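Local coordinates for protein flavin prenyltransferase UbiX (Aquifex aeolicus, PDB 2EJB) that probably transfers a dimethylallyl group from dimethylallyl monophosphate to FMN, making the prenylated flavin cofactor used by the decarboxylase UbiD, at residues V31-R37 with N60-E66; D68-A74 with K104-V110; L95-N100 with N137-I141. All blocks are in the same frame, centred on the assembly; numbering follows the deposited sequence.

All three contacts lie within the one flavoprotein fold, a six-stranded parallel sheet with helices packed against it. Interaction 1 pairs strand 61-65, outermost in this chain, with strand 30-35. Interaction 2 lies about 10 Å away between centres and touches it: the loop after strand 61-65 packs on the start of helix 106-117. Interaction 3, about 17 Å from interaction 2 and 22 Å from interaction 1 between centres, joins helices 92-100 and 132-143. Interaction 1 closes before the others open, whereas the segments of 2 and 3 alternate along the chain. Interaction 1 holds Ser36 and interaction 3 has Ile98 beside Thr94, both predicted to bind FMN; the contacts probably form part of the frame around the flavin site.

Interaction 1. Residues V31-R37 with N60-E66; sequences VDLVISR and NVRIHEE
Strands 30-35 and 61-65 run parallel at one border of the flavoprotein sheet, and the pairing of Val31, Asp32 and Leu33 with Val61, Arg62 and Ile63 forms its last step within this chain. The backbone ladder is regular here: Arg62 N donates to Val31 O, Leu33 N to Arg62 O, and His64 N to Leu33 O at 2.8 Å. Beyond it the strands part, and a water takes over, accepting from Ile35 N and lying 2.6 Å from His64 O.

The polar centre is the carboxylate of Asp32. With CG beside the backbone N (chi1 -83°), the group leans toward the edge strand, where OD1 takes two strong bonds. Arg62 NE reaches the syn lone pair of Asp32 OD1 at 2.7 Å as a salt bridge, the two side chains running side by side. His64 NE2 comes to the same OD1 at 2.7 Å, from above the carboxylate plane, while the oxygen stays in the plane of the imidazole ring; the two flat groups are turned 66° apart. Arg62 NH2 adds only weak bonds, and OD2 is held by Tyr82 OH. Were this residue an alanine, the Arg62 guanidinium and His64 NE2 would probably both lose their shared acceptor, and Arg62 would be left without its charge partner here.

Leu33 CB meets Val61 CG1 at 4.0 Å on the other face of the sheet. Farther on, Glu66 brings OE2 to 2.7 Å from Arg37 N, at the start of the helix whose N-cap is Ser36, a predicted FMN-binding residue with OG accepting from Ala39 N. Two donors concentrated on one carboxylate oxygen would be expected to keep Asp32 ionised, and its charge would in turn tend to stabilise a protonated His64.

Interaction 2. Residues D68-A74 with K104-V110; sequences DFTSPLA and KNLIHRV
The Phe69 ring lies against the N-terminal turn of helix 106-117, with Leu106 CA over one face and Lys104 O at the edge. CZ comes closest, 3.5 Å from Asn105 C, in the peptide that leads into the helix. The CG of Phe69 stands beside the backbone N (chi1 -67°), which swings the ring across to the helix. The Arg109 guanidinium is the second flat group: Ala74 O lies at its edge, in its plane, and takes a weak bond of 3.4 Å from Arg109 NE. With CG anti to the backbone N (chi1 173°), Arg109 sets CG 3.8 Å from Ala74 CB; the bend at chi2 then turns the chain so that NE faces Ala74 O, and NH1 forms a salt bridge with Glu112. A third, the His108 ring, has Asn105 OD1 over one face, and at its edge Lys104 N donates to ND1.

Between Phe69 and Arg109, Leu106 packs its two methyls against the inner side of the loop. Its CD2 touches Asp68 O at 3.5 Å and Ser71 CB at 3.7 Å, while CD1 reaches Ala74 CB. Leu73 CB packs on Val110 CG2 at 3.9 Å.

In the loop, Asp68 OD1 accepts from Thr70 N in an Asx turn and also from Thr70 OG1. On the helix side Asn105 is the N-cap, its OD1 accepting from His108 N at 2.7 Å. Its side chain is about 5 Å from those of Ser36 and Thr94, both predicted to bind FMN; the helix start probably borders the flavin site.

The loop joining strand 61-65 to helix 76-79 thus lies on the first turn of helix 106-117. Leu73 also reaches Val34 of strand 30-35 and Tyr82 of strand 82-90, while Leu106 packs on His64.

Interaction 3. Residues L95-N100 with N137-I141; sequences LSCIAN and NMLKI
Asn137 sets its side chain as a knob into a hole of helix 92-100 formed by Leu95, Ser96, Ala99 and Asn100. Its CG lies beside the backbone N (chi1 -77°), which stands the amide between the helices: CB presses on Leu95 CG at 3.6 Å, OD1 rests 3.5 Å from Ser96 CB, and ND2 lies near Ala99 CB. The amide makes no direct hydrogen bond across the contact. Instead, a water accepts from both Asn137 ND2 and Asn100 ND2, each at 3.0 Å, and joins two amide groups whose planes are nearly perpendicular. Asn100 ND2 also bonds weakly to Ser96 O and Ser96 OG within its own helix.

Leu95 extends to the second helix because its CG is anti to the backbone N (chi1 164°), and the two methyls then diverge. CD2 meets Met138 CG at 3.8 Å, whereas CD1 meets Ile141 CG1 at 3.7 Å. Ile141 has CG1 beside the backbone N and a second bend at chi2, which carries CD1 over to Ile98 CG2, 3.9 Å away, and to the backbone of Ala99. The small side chain of Ala99 is consistent with the close approach here, where Ala99 and Asn137 are the nearest pair of CA atoms. Lys140 passes alongside with CD 3.8 Å from Ala99 O.

The axes of these two short segments cross at 47° and come within 9.1 Å, and the apolar side faces the sheet, where Leu95 and Ile141 touch Leu123. Met138 reaches Leu135 of the second subunit. The chemistry is therefore divided: aliphatic packing joins the helices on the buried side, and a water between amides supplies the polar link nearer the outside.

Interaction 1. Residues V31-R37 with N60-E66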
loop_
_atom_site.group_PDB
_atom_site.type_symbol
_atom_site.label_atom_id
_atom_site.label_comp_id
_atom_site.label_asym_id
_atom_site.label_seq_id
_atom_site.Cartn_x
_atom_site.Cartn_y
_atom_site.Cartn_z
ATOM N N VAL A 31 -26.371 6.515 -0.449
ATOM C CA VAL A 31 -25.495 5.362 -0.359
ATOM C C VAL A 31 -26.152 4.016 -0.114
ATOM O O VAL A 31 -26.943 3.842 0.812
ATOM C CB VAL A 31 -24.425 5.573 0.729
ATOM C CG1 VAL A 31 -23.469 4.389 0.760
ATOM C CG2 VAL A 31 -23.668 6.863 0.464
ATOM N N ASP A 32 -25.809 3.065 -0.977
ATOM C CA ASP A 32 -26.284 1.698 -0.857
ATOM C C ASP A 32 -25.088 0.984 -0.237
ATOM O O ASP A 32 -24.016 0.896 -0.840
ATOM C CB ASP A 32 -26.632 1.128 -2.234
ATOM C CG ASP A 32 -28.031 1.520 -2.685
ATOM O OD1 ASP A 32 -29.000 1.120 -2.010
ATOM O OD2 ASP A 32 -28.165 2.225 -3.705
ATOM N N LEU A 33 -25.279 0.491 0.977
ATOM C CA LEU A 33 -24.209 -0.151 1.719
ATOM C C LEU A 33 -24.308 -1.654 1.900
ATOM O O LEU A 33 -25.372 -2.194 2.196
ATOM C CB LEU A 33 -24.111 0.504 3.096
ATOM C CG LEU A 33 -23.121 -0.100 4.087
ATOM C CD1 LEU A 33 -21.696 0.079 3.573
ATOM C CD2 LEU A 33 -23.299 0.586 5.433
ATOM N N VAL A 34 -23.179 -2.326 1.722
ATOM C CA VAL A 34 -23.117 -3.766 1.913
ATOM C C VAL A 34 -22.000 -3.994 2.918
ATOM O O VAL A 34 -20.864 -3.572 2.693
ATOM C CB VAL A 34 -22.754 -4.531 0.619
ATOM C CG1 VAL A 34 -22.888 -6.024 0.867
ATOM C CG2 VAL A 34 -23.649 -4.105 -0.529
ATOM N N ILE A 35 -22.325 -4.650 4.027
ATOM C CA ILE A 35 -21.334 -4.927 5.060
ATOM C C ILE A 35 -21.197 -6.422 5.286
ATOM O O ILE A 35 -22.175 -7.099 5.605
ATOM C CB ILE A 35 -21.723 -4.277 6.396
ATOM C CG1 ILE A 35 -22.072 -2.806 6.176
ATOM C CG2 ILE A 35 -20.567 -4.395 7.382
ATOM C CD1 ILE A 35 -22.585 -2.106 7.413
ATOM N N SER A 36 -19.983 -6.935 5.112
ATOM C CA SER A 36 -19.724 -8.356 5.309
ATOM C C SER A 36 -19.719 -8.658 6.808
ATOM O O SER A 36 -19.548 -7.753 7.626
ATOM C CB SER A 36 -18.369 -8.744 4.708
ATOM O OG SER A 36 -17.299 -8.279 5.515
ATOM N N ARG A 37 -19.919 -9.925 7.166
ATOM C CA ARG A 37 -19.917 -10.328 8.571
ATOM C C ARG A 37 -18.486 -10.130 9.046
ATOM O O ARG A 37 -18.239 -9.617 10.141
ATOM C CB ARG A 37 -20.302 -11.807 8.705
ATOM C CG ARG A 37 -19.208 -12.743 8.232
ATOM C CD ARG A 37 -19.688 -14.142 7.902
ATOM N NE ARG A 37 -18.668 -14.820 7.106
ATOM C CZ ARG A 37 -18.916 -15.663 6.108
ATOM N NH1 ARG A 37 -20.165 -15.954 5.766
ATOM N NH2 ARG A 37 -17.909 -16.201 5.435
ATOM N N ASN A 60 -30.061 8.880 4.389
ATOM C CA ASN A 60 -30.161 8.259 3.073
ATOM C C ASN A 60 -29.273 7.053 2.789
ATOM O O ASN A 60 -28.733 6.924 1.695
ATOM C CB ASN A 60 -29.957 9.317 1.977
ATOM C CG ASN A 60 -30.862 10.512 2.155
ATOM O OD1 ASN A 60 -31.987 10.377 2.626
ATOM N ND2 ASN A 60 -30.382 11.686 1.770
ATOM N N VAL A 61 -29.120 6.167 3.763
ATOM C CA VAL A 61 -28.313 4.982 3.540
ATOM C C VAL A 61 -29.231 3.762 3.509
ATOM O O VAL A 61 -30.024 3.544 4.430
ATOM C CB VAL A 61 -27.253 4.795 4.643
ATOM C CG1 VAL A 61 -26.422 3.557 4.355
ATOM C CG2 VAL A 61 -26.361 6.026 4.719
ATOM N N ARG A 62 -29.140 2.987 2.432
ATOM C CA ARG A 62 -29.941 1.779 2.278
ATOM C C ARG A 62 -28.975 0.617 2.400
ATOM O O ARG A 62 -28.023 0.500 1.627
ATOM C CB ARG A 62 -30.641 1.767 0.914
ATOM C CG ARG A 62 -31.518 0.544 0.678
ATOM C CD ARG A 62 -32.416 0.696 -0.549
ATOM N NE ARG A 62 -31.665 1.051 -1.749
ATOM C CZ ARG A 62 -32.161 1.010 -2.982
ATOM N NH1 ARG A 62 -33.415 0.625 -3.187
ATOM N NH2 ARG A 62 -31.404 1.355 -4.016
ATOM N N ILE A 63 -29.217 -0.232 3.390
ATOM C CA ILE A 63 -28.359 -1.377 3.647
ATOM C C ILE A 63 -28.856 -2.651 2.988
ATOM O O ILE A 63 -30.050 -2.950 3.009
ATOM C CB ILE A 63 -28.222 -1.627 5.158
ATOM C CG1 ILE A 63 -27.686 -0.366 5.837
ATOM C CG2 ILE A 63 -27.296 -2.811 5.413
ATOM C CD1 ILE A 63 -27.589 -0.475 7.342
ATOM N N HIS A 64 -27.926 -3.404 2.409
ATOM C CA HIS A 64 -28.249 -4.657 1.737
ATOM C C HIS A 64 -27.501 -5.812 2.396
ATOM O O HIS A 64 -26.319 -5.688 2.726
ATOM C CB HIS A 64 -27.862 -4.572 0.260
ATOM C CG HIS A 64 -28.472 -3.411 -0.462
ATOM N ND1 HIS A 64 -29.441 -3.562 -1.429
ATOM C CD2 HIS A 64 -28.253 -2.077 -0.351
ATOM C CE1 HIS A 64 -29.796 -2.369 -1.884
ATOM N NE2 HIS A 64 -29.089 -1.456 -1.247
ATOM N N GLU A 65 -28.194 -6.930 2.581
ATOM C CA GLU A 65 -27.597 -8.112 3.196
ATOM C C GLU A 65 -26.519 -8.698 2.298
ATOM O O GLU A 65 -26.735 -8.899 1.103
ATOM C CB GLU A 65 -28.668 -9.168 3.466
ATOM C CG GLU A 65 -29.554 -8.850 4.651
ATOM C CD GLU A 65 -28.823 -8.990 5.969
ATOM O OE1 GLU A 65 -27.823 -8.273 6.181
ATOM O OE2 GLU A 65 -29.245 -9.824 6.796
ATOM N N GLU A 66 -25.362 -8.982 2.886
ATOM C CA GLU A 66 -24.234 -9.531 2.143
ATOM C C GLU A 66 -24.584 -10.811 1.405
ATOM O O GLU A 66 -23.851 -11.242 0.521
ATOM C CB GLU A 66 -23.064 -9.808 3.084
ATOM C CG GLU A 66 -23.340 -10.898 4.102
ATOM C CD GLU A 66 -22.122 -11.216 4.946
ATOM O OE1 GLU A 66 -21.121 -11.711 4.387
ATOM O OE2 GLU A 66 -22.162 -10.963 6.166
HETATM O O HOH W 1 -24.808 -5.694 4.808
HETATM O O HOH W 2 -24.934 -8.400 6.157
#

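Interaction 2. Residues D68-A74 with K104-V110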
loop_
_atom_site.group_PDB
_atom_site.type_symbol
_atom_site.label_atom_id
_atom_site.label_comp_id
_atom_site.label_asym_id
_atom_site.label_seq_id
_atom_site.Cartn_x
_atom_site.Cartn_y
_atom_site.Cartn_z
ATOM N N ASP A 68 -27.914 -11.290 0.222
ATOM C CA ASP A 68 -29.112 -11.031 -0.566
ATOM C C ASP A 68 -28.871 -10.709 -2.033
ATOM O O ASP A 68 -28.636 -9.553 -2.399
ATOM C CB ASP A 68 -29.927 -9.907 0.075
ATOM C CG ASP A 68 -31.153 -9.552 -0.738
ATOM O OD1 ASP A 68 -31.656 -10.442 -1.452
ATOM O OD2 ASP A 68 -31.619 -8.397 -0.661
ATOM N N PHE A 69 -28.966 -11.737 -2.872
ATOM C CA PHE A 69 -28.759 -11.585 -4.307
ATOM C C PHE A 69 -29.977 -11.050 -5.057
ATOM O O PHE A 69 -29.979 -11.028 -6.290
ATOM C CB PHE A 69 -28.332 -12.915 -4.928
ATOM C CG PHE A 69 -26.978 -13.383 -4.485
ATOM C CD1 PHE A 69 -26.766 -13.803 -3.177
ATOM C CD2 PHE A 69 -25.909 -13.400 -5.374
ATOM C CE1 PHE A 69 -25.511 -14.232 -2.760
ATOM C CE2 PHE A 69 -24.649 -13.827 -4.969
ATOM C CZ PHE A 69 -24.450 -14.246 -3.657
ATOM N N THR A 70 -31.010 -10.636 -4.325
ATOM C CA THR A 70 -32.201 -10.080 -4.961
ATOM C C THR A 70 -31.992 -8.576 -4.975
ATOM O O THR A 70 -32.684 -7.838 -5.679
ATOM C CB THR A 70 -33.500 -10.393 -4.173
ATOM O OG1 THR A 70 -33.538 -9.620 -2.965
ATOM C CG2 THR A 70 -33.573 -11.864 -3.827
ATOM N N SER A 71 -31.020 -8.141 -4.180
ATOM C CA SER A 71 -30.653 -6.736 -4.059
ATOM C C SER A 71 -30.613 -6.049 -5.417
ATOM O O SER A 71 -30.202 -6.642 -6.412
ATOM C CB SER A 71 -29.277 -6.621 -3.399
ATOM O OG SER A 71 -28.818 -5.282 -3.407
ATOM N N PRO A 72 -31.051 -4.783 -5.476
ATOM C CA PRO A 72 -31.040 -4.049 -6.743
ATOM C C PRO A 72 -29.624 -3.976 -7.297
ATOM O O PRO A 72 -29.416 -4.037 -8.508
ATOM C CB PRO A 72 -31.554 -2.670 -6.346
ATOM C CG PRO A 72 -32.447 -2.962 -5.183
ATOM C CD PRO A 72 -31.636 -3.964 -4.403
ATOM N N LEU A 73 -28.656 -3.850 -6.395
ATOM C CA LEU A 73 -27.253 -3.748 -6.776
ATOM C C LEU A 73 -26.757 -4.924 -7.600
ATOM O O LEU A 73 -25.743 -4.817 -8.288
ATOM C CB LEU A 73 -26.371 -3.614 -5.533
ATOM C CG LEU A 73 -26.601 -2.416 -4.608
ATOM C CD1 LEU A 73 -25.551 -2.448 -3.506
ATOM C CD2 LEU A 73 -26.520 -1.105 -5.393
ATOM N N ALA A 74 -27.463 -6.048 -7.528
ATOM C CA ALA A 74 -27.056 -7.233 -8.273
ATOM C C ALA A 74 -27.619 -7.234 -9.685
ATOM O O ALA A 74 -27.459 -8.208 -10.425
ATOM C CB ALA A 74 -27.489 -8.490 -7.535
ATOM N N LYS A 104 -19.107 -15.429 -4.064
ATOM C CA LYS A 104 -19.516 -16.089 -2.833
ATOM C C LYS A 104 -20.542 -15.261 -2.068
ATOM O O LYS A 104 -21.269 -15.790 -1.231
ATOM C CB LYS A 104 -18.303 -16.341 -1.938
ATOM C CG LYS A 104 -18.633 -16.999 -0.607
ATOM C CD LYS A 104 -17.371 -17.487 0.083
ATOM C CE LYS A 104 -17.658 -18.091 1.448
ATOM N NZ LYS A 104 -16.404 -18.610 2.062
ATOM N N ASN A 105 -20.592 -13.962 -2.349
ATOM C CA ASN A 105 -21.535 -13.064 -1.689
ATOM C C ASN A 105 -21.984 -11.962 -2.643
ATOM O O ASN A 105 -21.495 -11.856 -3.771
ATOM C CB ASN A 105 -20.901 -12.421 -0.447
ATOM C CG ASN A 105 -19.724 -11.518 -0.786
ATOM O OD1 ASN A 105 -19.662 -10.948 -1.871
ATOM N ND2 ASN A 105 -18.790 -11.372 0.154
ATOM N N LEU A 106 -22.906 -11.131 -2.170
ATOM C CA LEU A 106 -23.434 -10.029 -2.962
ATOM C C LEU A 106 -22.328 -9.092 -3.430
ATOM O O LEU A 106 -22.330 -8.638 -4.575
ATOM C CB LEU A 106 -24.454 -9.235 -2.145
ATOM C CG LEU A 106 -25.037 -7.984 -2.813
ATOM C CD1 LEU A 106 -25.738 -8.367 -4.109
ATOM C CD2 LEU A 106 -26.004 -7.296 -1.859
ATOM N N ILE A 107 -21.388 -8.808 -2.536
ATOM C CA ILE A 107 -20.267 -7.923 -2.840
ATOM C C ILE A 107 -19.512 -8.368 -4.090
ATOM O O ILE A 107 -19.162 -7.549 -4.944
ATOM C CB ILE A 107 -19.282 -7.859 -1.644
ATOM C CG1 ILE A 107 -19.977 -7.204 -0.445
ATOM C CG2 ILE A 107 -18.027 -7.066 -2.022
ATOM C CD1 ILE A 107 -19.072 -7.039 0.766
ATOM N N HIS A 108 -19.260 -9.666 -4.197
ATOM C CA HIS A 108 -18.545 -10.187 -5.353
ATOM C C HIS A 108 -19.402 -9.959 -6.585
ATOM O O HIS A 108 -18.905 -9.537 -7.628
ATOM C CB HIS A 108 -18.261 -11.676 -5.155
ATOM C CG HIS A 108 -17.481 -11.974 -3.912
ATOM N ND1 HIS A 108 -17.420 -13.225 -3.349
ATOM C CD2 HIS A 108 -16.723 -11.167 -3.128
ATOM C CE1 HIS A 108 -16.659 -13.183 -2.267
ATOM N NE2 HIS A 108 -16.225 -11.948 -2.115
ATOM N N ARG A 109 -20.700 -10.218 -6.450
ATOM C CA ARG A 109 -21.635 -10.034 -7.553
ATOM C C ARG A 109 -21.627 -8.591 -8.050
ATOM O O ARG A 109 -21.607 -8.340 -9.261
ATOM C CB ARG A 109 -23.051 -10.415 -7.109
ATOM C CG ARG A 109 -24.137 -10.111 -8.134
ATOM C CD ARG A 109 -23.951 -10.914 -9.417
ATOM N NE ARG A 109 -24.936 -10.541 -10.431
ATOM C CZ ARG A 109 -24.947 -11.003 -11.678
ATOM N NH1 ARG A 109 -24.025 -11.868 -12.080
ATOM N NH2 ARG A 109 -25.878 -10.594 -12.526
ATOM N N VAL A 110 -21.648 -7.646 -7.113
ATOM C CA VAL A 110 -21.659 -6.228 -7.464
ATOM C C VAL A 110 -20.395 -5.849 -8.232
ATOM O O VAL A 110 -20.425 -4.989 -9.111
ATOM C CB VAL A 110 -21.784 -5.345 -6.203
ATOM C CG1 VAL A 110 -21.744 -3.866 -6.588
ATOM C CG2 VAL A 110 -23.089 -5.669 -5.480
#

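Interaction 3. Residues L95-N100 with N137-I141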
loop_
_atom_site.group_PDB
_atom_site.type_symbol
_atom_site.label_atom_id
_atom_site.label_comp_id
_atom_site.label_asym_id
_atom_site.label_seq_id
_atom_site.Cartn_x
_atom_site.Cartn_y
_atom_site.Cartn_z
ATOM N N LEU A 95 -10.755 -9.415 -3.436
ATOM C CA LEU A 95 -10.002 -8.986 -4.605
ATOM C C LEU A 95 -9.904 -10.148 -5.581
ATOM O O LEU A 95 -10.132 -9.992 -6.782
ATOM C CB LEU A 95 -8.591 -8.545 -4.204
ATOM C CG LEU A 95 -7.580 -8.438 -5.354
ATOM C CD1 LEU A 95 -8.044 -7.384 -6.368
ATOM C CD2 LEU A 95 -6.203 -8.096 -4.798
ATOM N N SER A 96 -9.572 -11.318 -5.046
ATOM C CA SER A 96 -9.426 -12.519 -5.855
ATOM C C SER A 96 -10.765 -12.937 -6.452
ATOM O O SER A 96 -10.870 -13.168 -7.654
ATOM C CB SER A 96 -8.846 -13.655 -5.006
ATOM O OG SER A 96 -8.672 -14.831 -5.778
ATOM N N CYS A 97 -11.790 -13.021 -5.616
ATOM C CA CYS A 97 -13.106 -13.406 -6.103
ATOM C C CYS A 97 -13.569 -12.553 -7.284
ATOM O O CYS A 97 -14.025 -13.088 -8.296
ATOM C CB CYS A 97 -14.125 -13.354 -4.961
ATOM S SG CYS A 97 -13.878 -14.699 -3.753
ATOM N N ILE A 98 -13.427 -11.237 -7.168
ATOM C CA ILE A 98 -13.842 -10.331 -8.233
ATOM C C ILE A 98 -12.963 -10.480 -9.478
ATOM O O ILE A 98 -13.475 -10.531 -10.595
ATOM C CB ILE A 98 -13.833 -8.860 -7.733
ATOM C CG1 ILE A 98 -14.891 -8.687 -6.637
ATOM C CG2 ILE A 98 -14.125 -7.904 -8.875
ATOM C CD1 ILE A 98 -14.892 -7.306 -5.983
ATOM N N ALA A 99 -11.650 -10.574 -9.279
ATOM C CA ALA A 99 -10.707 -10.734 -10.383
ATOM C C ALA A 99 -10.940 -12.034 -11.145
ATOM O O ALA A 99 -10.660 -12.112 -12.337
ATOM C CB ALA A 99 -9.272 -10.697 -9.859
ATOM N N ASN A 100 -11.435 -13.053 -10.451
ATOM C CA ASN A 100 -11.692 -14.350 -11.070
ATOM C C ASN A 100 -13.161 -14.583 -11.408
ATOM O O ASN A 100 -13.505 -15.575 -12.047
ATOM C CB ASN A 100 -11.174 -15.474 -10.161
ATOM C CG ASN A 100 -9.659 -15.576 -10.176
ATOM O OD1 ASN A 100 -9.066 -15.858 -11.217
ATOM N ND2 ASN A 100 -9.027 -15.344 -9.030
ATOM N N ASN A 137 -3.858 -10.110 -9.436
ATOM C CA ASN A 137 -5.280 -9.833 -9.282
ATOM C C ASN A 137 -5.517 -8.344 -9.447
ATOM O O ASN A 137 -6.481 -7.930 -10.087
ATOM C CB ASN A 137 -5.773 -10.291 -7.909
ATOM C CG ASN A 137 -5.955 -11.796 -7.831
ATOM O OD1 ASN A 137 -6.035 -12.367 -6.747
ATOM N ND2 ASN A 137 -6.029 -12.440 -8.981
ATOM N N MET A 138 -4.635 -7.539 -8.863
ATOM C CA MET A 138 -4.768 -6.094 -8.967
ATOM C C MET A 138 -4.557 -5.653 -10.406
ATOM O O MET A 138 -5.207 -4.726 -10.873
ATOM C CB MET A 138 -3.767 -5.388 -8.043
ATOM C CG MET A 138 -4.089 -5.540 -6.556
ATOM S SD MET A 138 -3.033 -4.550 -5.462
ATOM C CE MET A 138 -1.606 -5.585 -5.366
ATOM N N LEU A 139 -3.655 -6.333 -11.107
ATOM C CA LEU A 139 -3.357 -6.010 -12.497
ATOM C C LEU A 139 -4.559 -6.314 -13.374
ATOM O O LEU A 139 -4.894 -5.549 -14.280
ATOM C CB LEU A 139 -2.166 -6.831 -12.993
ATOM C CG LEU A 139 -0.950 -6.086 -13.540
ATOM C CD1 LEU A 139 -0.021 -7.101 -14.185
ATOM C CD2 LEU A 139 -1.369 -5.030 -14.555
ATOM N N LYS A 140 -5.198 -7.451 -13.117
ATOM C CA LYS A 140 -6.369 -7.829 -13.890
ATOM C C LYS A 140 -7.487 -6.813 -13.659
ATOM O O LYS A 140 -8.127 -6.373 -14.612
ATOM C CB LYS A 140 -6.842 -9.239 -13.517
ATOM C CG LYS A 140 -8.099 -9.657 -14.261
ATOM C CD LYS A 140 -7.995 -11.032 -14.893
ATOM C CE LYS A 140 -9.167 -11.277 -15.851
ATOM N NZ LYS A 140 -9.223 -12.680 -16.363
ATOM N N ILE A 141 -7.720 -6.436 -12.400
ATOM C CA ILE A 141 -8.764 -5.450 -12.095
ATOM C C ILE A 141 -8.464 -4.172 -12.880
ATOM O O ILE A 141 -9.326 -3.635 -13.578
ATOM C CB ILE A 141 -8.797 -5.069 -10.587
ATOM C CG1 ILE A 141 -9.247 -6.261 -9.736
ATOM C CG2 ILE A 141 -9.713 -3.862 -10.372
ATOM C CD1 ILE A 141 -10.596 -6.818 -10.110
HETATM O O HOH W 3 -6.077 -15.431 -9.375
#